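Local atomic coordinates of capsule biosynthesis protein CapD proenzyme (Bacillus anthracis, PDB entry 3G9K), a protein that cleaves the poly-gamma-D-glutamate capsule of the anthrax bacillus and attaches it through an amide bond to meso-diaminopimelic acid of the peptidoglycan. Residues E79-Y90 with D212-P223. Numbering follows the deposited sequence.
Sequences ETFIDYRETTPY and DIKGYKVEVRKP
Asp-83 and Arg-221 form a salt bridge on one face of a two-strand antiparallel ladder. Arg-221 reaches it with an extended chain and grips a single oxygen side-on. NE lies 3.0 Å from Asp-83 OD2 and meets its anti lone pair. NH2 approaches the same oxygen from above the carboxylate plane, and the two flat groups are turned 60° apart. Asp-83 CG stands anti to the backbone N (chi1 -178°), which brings OD2 to this guanidinium edge. OD1 is held separately: it closes an Asx turn with the N of Arg-85 and bridges to Arg-55 of the other chain.

Four backbone bonds join strand 79-83 to 219-221, two each at the pairs Phe-81/Arg-221 and Asp-83/Glu-219. These are the inner two of the four antiparallel strands that this larger chain of a gamma-glutamyltransferase-family enzyme, a member of the Ntn clan, contributes. Packing is tight where Ile-82 CG2 presses on Val-218 CG1 at 3.3 Å. In the loop before strand 219-221, Tyr-216 is buried and its OH donates to Arg-85 O at 2.7 Å, from above the carbonyl plane. Thr-87 OG1 sits at the edge of the same ring.

The solvent side begins at exposed Val-220, whose CG2 lies beside Ile-82 CD1. The two ends are more open, although Pro-223 is buried against Glu-79 and Thr-80. Exposed Lys-222 bends back at chi2 and chi3, and its NZ donates to Glu-79 O (2.6 Å). Lys-222 NZ and Glu-79 OE1 are 4.1 Å apart, too far for a salt bridge, and a water links them. At the far end, Asp-212 OD2 accepts from the backbone N of exposed Tyr-90.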
ATOM      1  N   GLU A  79       1.672  -4.701 -19.234  1.00 33.05           N
ATOM      2  CA  GLU A  79       1.026  -4.202 -18.013  1.00 32.26           C
ATOM      3  C   GLU A  79       0.315  -5.353 -17.300  1.00 30.76           C
ATOM      4  O   GLU A  79      -0.517  -6.036 -17.893  1.00 30.35           O
ATOM      5  CB  GLU A  79      -0.026  -3.127 -18.327  1.00 32.79           C
ATOM      6  CG  GLU A  79       0.460  -1.988 -19.193  1.00 34.78           C
ATOM      7  CD  GLU A  79       0.381  -2.286 -20.693  1.00 38.41           C
ATOM      8  OE1 GLU A  79      -0.585  -2.961 -21.125  1.00 39.66           O
ATOM      9  OE2 GLU A  79       1.293  -1.827 -21.419  1.00 39.98           O
ATOM     10  N   THR A  80       0.595  -5.536 -16.019  1.00 28.80           N
ATOM     11  CA  THR A  80       0.050  -6.660 -15.252  1.00 28.07           C
ATOM     12  C   THR A  80      -0.327  -6.201 -13.856  1.00 25.08           C
ATOM     13  O   THR A  80       0.367  -5.368 -13.263  1.00 23.12           O
ATOM     14  CB  THR A  80       1.088  -7.790 -15.050  1.00 28.74           C
ATOM     15  OG1 THR A  80       1.782  -8.084 -16.276  1.00 32.76           O
ATOM     16  CG2 THR A  80       0.395  -9.055 -14.547  1.00 29.70           C
ATOM     17  N   PHE A  81      -1.402  -6.759 -13.337  1.00 22.15           N
ATOM     18  CA  PHE A  81      -1.763  -6.581 -11.941  1.00 22.18           C
ATOM     19  C   PHE A  81      -1.871  -7.959 -11.268  1.00 21.77           C
ATOM     20  O   PHE A  81      -2.621  -8.804 -11.721  1.00 22.61           O
ATOM     21  CB  PHE A  81      -3.091  -5.832 -11.760  1.00 21.33           C
ATOM     22  CG  PHE A  81      -3.385  -5.544 -10.323  1.00 20.95           C
ATOM     23  CD1 PHE A  81      -2.800  -4.458  -9.701  1.00 23.13           C
ATOM     24  CD2 PHE A  81      -4.155  -6.396  -9.572  1.00 20.91           C
ATOM     25  CE1 PHE A  81      -3.013  -4.210  -8.349  1.00 20.92           C
ATOM     26  CE2 PHE A  81      -4.367  -6.143  -8.218  1.00 22.11           C
ATOM     27  CZ  PHE A  81      -3.798  -5.035  -7.627  1.00 20.58           C
ATOM     28  N   ILE A  82      -1.082  -8.212 -10.226  1.00 21.84           N
ATOM     29  CA  ILE A  82      -1.235  -9.462  -9.494  1.00 21.31           C
ATOM     30  C   ILE A  82      -1.981  -9.230  -8.151  1.00 21.57           C
ATOM     31  O   ILE A  82      -1.542  -8.455  -7.301  1.00 20.88           O
ATOM     32  CB  ILE A  82       0.095 -10.155  -9.242  1.00 21.03           C
ATOM     33  CG1 ILE A  82       0.959 -10.142 -10.501  1.00 23.42           C
ATOM     34  CG2 ILE A  82      -0.166 -11.566  -8.705  1.00 18.29           C
ATOM     35  CD1 ILE A  82       0.225 -10.636 -11.713  1.00 28.38           C
ATOM     36  N   ASP A  83      -3.118  -9.897  -8.014  1.00 21.78           N
ATOM     37  CA  ASP A  83      -3.974  -9.832  -6.851  1.00 21.38           C
ATOM     38  C   ASP A  83      -3.661 -11.007  -5.909  1.00 21.96           C
ATOM     39  O   ASP A  83      -4.037 -12.153  -6.185  1.00 21.75           O
ATOM     40  CB  ASP A  83      -5.444  -9.883  -7.306  1.00 22.01           C
ATOM     41  CG  ASP A  83      -6.436  -9.773  -6.131  1.00 23.41           C
ATOM     42  OD1 ASP A  83      -6.044  -9.996  -4.962  1.00 25.02           O
ATOM     43  OD2 ASP A  83      -7.607  -9.406  -6.353  1.00 26.75           O
ATOM     44  N   TYR A  84      -2.993 -10.722  -4.788  1.00 20.13           N
ATOM     45  CA  TYR A  84      -2.737 -11.732  -3.755  1.00 19.77           C
ATOM     46  C   TYR A  84      -3.374 -11.322  -2.401  1.00 19.69           C
ATOM     47  O   TYR A  84      -2.846 -11.549  -1.317  1.00 18.54           O
ATOM     48  CB  TYR A  84      -1.232 -12.048  -3.650  1.00 19.22           C
ATOM     49  CG  TYR A  84      -0.335 -10.800  -3.608  1.00 17.70           C
ATOM     50  CD1 TYR A  84       0.127 -10.290  -2.415  1.00 17.04           C
ATOM     51  CD2 TYR A  84       0.026 -10.148  -4.767  1.00 18.65           C
ATOM     52  CE1 TYR A  84       0.910  -9.163  -2.387  1.00 14.37           C
ATOM     53  CE2 TYR A  84       0.789  -9.025  -4.746  1.00 18.22           C
ATOM     54  CZ  TYR A  84       1.259  -8.541  -3.550  1.00 17.82           C
ATOM     55  OH  TYR A  84       2.025  -7.393  -3.553  1.00 15.98           O
ATOM     56  N   ARG A  85      -4.576 -10.780  -2.507  1.00 20.08           N
ATOM     57  CA  ARG A  85      -5.363 -10.447  -1.385  1.00 22.81           C
ATOM     58  C   ARG A  85      -5.867 -11.745  -0.760  1.00 22.22           C
ATOM     59  O   ARG A  85      -6.091 -12.736  -1.477  1.00 20.57           O
ATOM     60  CB  ARG A  85      -6.516  -9.573  -1.869  1.00 23.09           C
ATOM     61  CG  ARG A  85      -7.313  -8.953  -0.787  1.00 27.52           C
ATOM     62  CD  ARG A  85      -8.062  -7.718  -1.312  1.00 28.82           C
ATOM     63  NE  ARG A  85      -8.993  -7.209  -0.310  1.00 33.88           N
ATOM     64  CZ  ARG A  85      -8.626  -6.551   0.786  1.00 32.84           C
ATOM     65  NH1 ARG A  85      -7.343  -6.311   1.056  1.00 36.05           N
ATOM     66  NH2 ARG A  85      -9.560  -6.118   1.620  1.00 35.56           N
ATOM     67  N   GLU A  86      -6.062 -11.722   0.552  1.00 21.56           N
ATOM     68  CA  GLU A  86      -6.572 -12.882   1.283  1.00 22.24           C
ATOM     69  C   GLU A  86      -7.964 -13.272   0.800  1.00 22.66           C
ATOM     70  O   GLU A  86      -8.714 -12.449   0.304  1.00 21.31           O
ATOM     71  CB  GLU A  86      -6.597 -12.651   2.795  1.00 23.23           C
ATOM     72  CG  GLU A  86      -5.339 -12.124   3.365  1.00 26.37           C
ATOM     73  CD  GLU A  86      -5.299 -10.610   3.484  1.00 26.77           C
ATOM     74  OE1 GLU A  86      -5.851  -9.858   2.619  1.00 28.36           O
ATOM     75  OE2 GLU A  86      -4.670 -10.166   4.474  1.00 28.84           O
ATOM     76  N   THR A  87      -8.288 -14.550   0.941  1.00 23.74           N
ATOM     77  CA  THR A  87      -9.597 -15.057   0.543  1.00 23.55           C
ATOM     78  C   THR A  87     -10.358 -15.590   1.771  1.00 23.44           C
ATOM     79  O   THR A  87      -9.771 -16.048   2.768  1.00 21.20           O
ATOM     80  CB  THR A  87      -9.439 -16.116  -0.590  1.00 24.23           C
ATOM     81  OG1 THR A  87      -8.457 -17.085  -0.185  1.00 23.15           O
ATOM     82  CG2 THR A  87      -8.983 -15.428  -1.899  1.00 23.89           C
ATOM     83  N   THR A  88     -11.680 -15.465   1.732  1.00 23.58           N
ATOM     84  CA  THR A  88     -12.483 -15.820   2.870  1.00 23.51           C
ATOM     85  C   THR A  88     -12.515 -17.356   3.035  1.00 23.00           C
ATOM     86  O   THR A  88     -12.670 -18.081   2.040  1.00 20.98           O
ATOM     87  CB  THR A  88     -13.952 -15.237   2.767  1.00 23.72           C
ATOM     88  OG1 THR A  88     -13.907 -13.816   2.581  1.00 26.30           O
ATOM     89  CG2 THR A  88     -14.718 -15.462   4.019  1.00 25.49           C
ATOM     90  N   PRO A  89     -12.358 -17.835   4.277  1.00 23.44           N
ATOM     91  CA  PRO A  89     -12.469 -19.263   4.534  1.00 24.06           C
ATOM     92  C   PRO A  89     -13.944 -19.669   4.578  1.00 24.13           C
ATOM     93  O   PRO A  89     -14.834 -18.825   4.482  1.00 24.41           O
ATOM     94  CB  PRO A  89     -11.829 -19.415   5.894  1.00 24.05           C
ATOM     95  CG  PRO A  89     -12.105 -18.139   6.578  1.00 25.60           C
ATOM     96  CD  PRO A  89     -12.187 -17.095   5.525  1.00 24.25           C
ATOM     97  N   TYR A  90     -14.184 -20.964   4.733  1.00 23.55           N
ATOM     98  CA  TYR A  90     -15.550 -21.472   4.800  1.00 23.03           C
ATOM     99  C   TYR A  90     -16.298 -20.817   5.984  1.00 23.80           C
ATOM    100  O   TYR A  90     -15.803 -20.855   7.146  1.00 24.24           O
ATOM    101  CB  TYR A  90     -15.490 -22.994   4.961  1.00 22.39           C
ATOM    102  CG  TYR A  90     -16.825 -23.656   4.826  1.00 21.87           C
ATOM    103  CD1 TYR A  90     -17.305 -24.005   3.587  1.00 25.22           C
ATOM    104  CD2 TYR A  90     -17.601 -23.919   5.929  1.00 23.00           C
ATOM    105  CE1 TYR A  90     -18.527 -24.609   3.438  1.00 23.87           C
ATOM    106  CE2 TYR A  90     -18.855 -24.527   5.784  1.00 21.38           C
ATOM    107  CZ  TYR A  90     -19.290 -24.848   4.539  1.00 23.52           C
ATOM    108  OH  TYR A  90     -20.504 -25.450   4.380  1.00 24.80           O
ATOM    109  N   ASP A 212      -8.738 -25.071   3.032  1.00 17.46           N
ATOM    110  CA  ASP A 212      -8.852 -23.676   2.590  1.00 17.62           C
ATOM    111  C   ASP A 212      -7.456 -23.076   2.428  1.00 17.41           C
ATOM    112  O   ASP A 212      -7.188 -22.311   1.533  1.00 17.29           O
ATOM    113  CB  ASP A 212      -9.599 -22.817   3.608  1.00 17.57           C
ATOM    114  CG  ASP A 212     -11.098 -22.863   3.451  1.00 21.20           C
ATOM    115  OD1 ASP A 212     -11.575 -23.200   2.342  1.00 26.69           O
ATOM    116  OD2 ASP A 212     -11.780 -22.543   4.446  1.00 22.17           O
ATOM    117  N   ILE A 213      -6.559 -23.396   3.342  1.00 23.65           N
ATOM    118  CA  ILE A 213      -5.192 -22.870   3.291  1.00 23.66           C
ATOM    119  C   ILE A 213      -4.473 -23.347   2.025  1.00 23.97           C
ATOM    120  O   ILE A 213      -3.871 -22.541   1.305  1.00 23.77           O
ATOM    121  CB  ILE A 213      -4.419 -23.224   4.572  1.00 23.43           C
ATOM    122  CG1 ILE A 213      -5.067 -22.503   5.770  1.00 23.44           C
ATOM    123  CG2 ILE A 213      -2.928 -22.843   4.437  1.00 25.02           C
ATOM    124  CD1 ILE A 213      -4.664 -23.033   7.130  1.00 22.78           C
ATOM    125  N   LYS A 214      -4.584 -24.606   1.722  1.00 18.62           N
ATOM    126  CA  LYS A 214      -3.893 -25.183   0.558  1.00 19.48           C
ATOM    127  C   LYS A 214      -4.497 -24.729  -0.740  1.00 19.87           C
ATOM    128  O   LYS A 214      -3.801 -24.657  -1.775  1.00 20.16           O
ATOM    129  CB  LYS A 214      -3.965 -26.734   0.625  1.00 20.75           C
ATOM    130  CG  LYS A 214      -3.027 -27.443  -0.365  1.00 22.42           C
ATOM    131  CD  LYS A 214      -3.027 -28.961  -0.236  1.00 23.51           C
ATOM    132  CE  LYS A 214      -2.301 -29.557  -1.471  1.00 27.49           C
ATOM    133  NZ  LYS A 214      -2.496 -31.038  -1.614  1.00 30.43           N
ATOM    134  N   GLY A 215      -5.793 -24.396  -0.702  1.00 18.88           N
ATOM    135  CA  GLY A 215      -6.514 -24.057  -1.884  1.00 19.80           C
ATOM    136  C   GLY A 215      -6.367 -22.620  -2.337  1.00 20.21           C
ATOM    137  O   GLY A 215      -7.010 -22.216  -3.304  1.00 20.11           O
ATOM    138  N   TYR A 216      -5.549 -21.854  -1.638  1.00 19.74           N
ATOM    139  CA  TYR A 216      -5.367 -20.459  -1.976  1.00 20.77           C
ATOM    140  C   TYR A 216      -4.835 -20.326  -3.401  1.00 21.58           C
ATOM    141  O   TYR A 216      -3.904 -21.022  -3.775  1.00 22.34           O
ATOM    142  CB  TYR A 216      -4.396 -19.757  -1.018  1.00 19.48           C
ATOM    143  CG  TYR A 216      -4.309 -18.276  -1.411  1.00 18.37           C
ATOM    144  CD1 TYR A 216      -3.358 -17.819  -2.314  1.00 18.77           C
ATOM    145  CD2 TYR A 216      -5.259 -17.356  -0.929  1.00 19.08           C
ATOM    146  CE1 TYR A 216      -3.308 -16.478  -2.703  1.00 18.34           C
ATOM    147  CE2 TYR A 216      -5.215 -16.004  -1.323  1.00 16.98           C
ATOM    148  CZ  TYR A 216      -4.256 -15.582  -2.211  1.00 17.16           C
ATOM    149  OH  TYR A 216      -4.221 -14.272  -2.627  1.00 18.90           O
ATOM    150  N   LYS A 217      -5.414 -19.407  -4.172  1.00 22.79           N
ATOM    151  CA  LYS A 217      -4.939 -19.088  -5.530  1.00 24.18           C
ATOM    152  C   LYS A 217      -4.834 -17.581  -5.766  1.00 23.62           C
ATOM    153  O   LYS A 217      -5.756 -16.819  -5.427  1.00 23.65           O
ATOM    154  CB  LYS A 217      -5.885 -19.664  -6.579  1.00 25.85           C
ATOM    155  CG  LYS A 217      -5.924 -21.205  -6.595  1.00 28.78           C
ATOM    156  CD  LYS A 217      -4.545 -21.826  -6.879  1.00 32.50           C
ATOM    157  CE  LYS A 217      -4.531 -23.339  -6.645  1.00 33.31           C
ATOM    158  NZ  LYS A 217      -3.173 -23.827  -6.233  1.00 36.24           N
ATOM    159  N   VAL A 218      -3.706 -17.171  -6.333  1.00 23.56           N
ATOM    160  CA  VAL A 218      -3.519 -15.797  -6.829  1.00 24.20           C
ATOM    161  C   VAL A 218      -4.413 -15.528  -8.036  1.00 25.19           C
ATOM    162  O   VAL A 218      -4.762 -16.459  -8.749  1.00 25.30           O
ATOM    163  CB  VAL A 218      -2.056 -15.556  -7.240  1.00 24.41           C
ATOM    164  CG1 VAL A 218      -1.902 -14.212  -7.828  1.00 26.95           C
ATOM    165  CG2 VAL A 218      -1.159 -15.694  -6.037  1.00 22.93           C
ATOM    166  N   GLU A 219      -4.798 -14.277  -8.234  1.00 23.98           N
ATOM    167  CA  GLU A 219      -5.464 -13.864  -9.483  1.00 25.90           C
ATOM    168  C   GLU A 219      -4.603 -12.855 -10.239  1.00 26.58           C
ATOM    169  O   GLU A 219      -4.055 -11.914  -9.630  1.00 26.21           O
ATOM    170  CB  GLU A 219      -6.840 -13.304  -9.177  1.00 25.79           C
ATOM    171  CG  GLU A 219      -7.757 -14.318  -8.460  1.00 29.43           C
ATOM    172  CD  GLU A 219      -8.175 -15.514  -9.356  1.00 33.47           C
ATOM    173  OE1 GLU A 219      -8.124 -15.373 -10.591  1.00 34.84           O
ATOM    174  OE2 GLU A 219      -8.518 -16.605  -8.828  1.00 35.31           O
ATOM    175  N   VAL A 220      -4.448 -13.090 -11.546  1.00 26.63           N
ATOM    176  CA  VAL A 220      -3.776 -12.169 -12.464  1.00 28.08           C
ATOM    177  C   VAL A 220      -4.887 -11.400 -13.152  1.00 28.12           C
ATOM    178  O   VAL A 220      -5.872 -11.991 -13.578  1.00 28.00           O
ATOM    179  CB  VAL A 220      -2.868 -12.910 -13.454  1.00 28.50           C
ATOM    180  CG1 VAL A 220      -2.208 -11.957 -14.438  1.00 30.67           C
ATOM    181  CG2 VAL A 220      -1.833 -13.698 -12.677  1.00 30.64           C
ATOM    182  N   ARG A 221      -4.773 -10.066 -13.149  1.00 28.23           N
ATOM    183  CA  ARG A 221      -5.839  -9.191 -13.626  1.00 28.48           C
ATOM    184  C   ARG A 221      -5.210  -8.160 -14.544  1.00 28.78           C
ATOM    185  O   ARG A 221      -4.003  -7.926 -14.488  1.00 28.26           O
ATOM    186  CB  ARG A 221      -6.566  -8.510 -12.471  1.00 28.92           C
ATOM    187  CG  ARG A 221      -7.102  -9.438 -11.394  1.00 28.82           C
ATOM    188  CD  ARG A 221      -8.030  -8.677 -10.436  1.00 30.88           C
ATOM    189  NE  ARG A 221      -8.359  -9.429  -9.221  1.00 30.22           N
ATOM    190  CZ  ARG A 221      -9.265 -10.396  -9.134  1.00 34.10           C
ATOM    191  NH1 ARG A 221      -9.999 -10.745 -10.198  1.00 35.68           N
ATOM    192  NH2 ARG A 221      -9.457 -11.024  -7.970  1.00 35.21           N
ATOM    193  N   LYS A 222      -6.025  -7.612 -15.438  1.00 29.49           N
ATOM    194  CA  LYS A 222      -5.596  -6.514 -16.303  1.00 30.38           C
ATOM    195  C   LYS A 222      -5.653  -5.202 -15.513  1.00 28.50           C
ATOM    196  O   LYS A 222      -6.635  -4.929 -14.863  1.00 28.59           O
ATOM    197  CB  LYS A 222      -6.509  -6.398 -17.534  1.00 31.57           C
ATOM    198  CG  LYS A 222      -5.894  -6.976 -18.811  1.00 36.75           C
ATOM    199  CD  LYS A 222      -4.605  -6.212 -19.236  1.00 40.18           C
ATOM    200  CE  LYS A 222      -3.414  -7.185 -19.388  1.00 42.04           C
ATOM    201  NZ  LYS A 222      -2.189  -6.494 -19.883  1.00 43.50           N
ATOM    202  N   PRO A 223      -4.596  -4.405 -15.547  1.00 27.67           N
ATOM    203  CA  PRO A 223      -4.777  -3.088 -14.900  1.00 27.53           C
ATOM    204  C   PRO A 223      -5.916  -2.257 -15.511  1.00 27.42           C
ATOM    205  O   PRO A 223      -6.197  -2.385 -16.700  1.00 27.36           O
ATOM    206  CB  PRO A 223      -3.433  -2.419 -15.119  1.00 27.77           C
ATOM    207  CG  PRO A 223      -2.455  -3.569 -15.267  1.00 28.18           C
ATOM    208  CD  PRO A 223      -3.226  -4.583 -16.059  1.00 27.63           C
TER
HETATM  209  O   HOH W   1      -2.863  -3.669 -20.231  1.00 42.35           O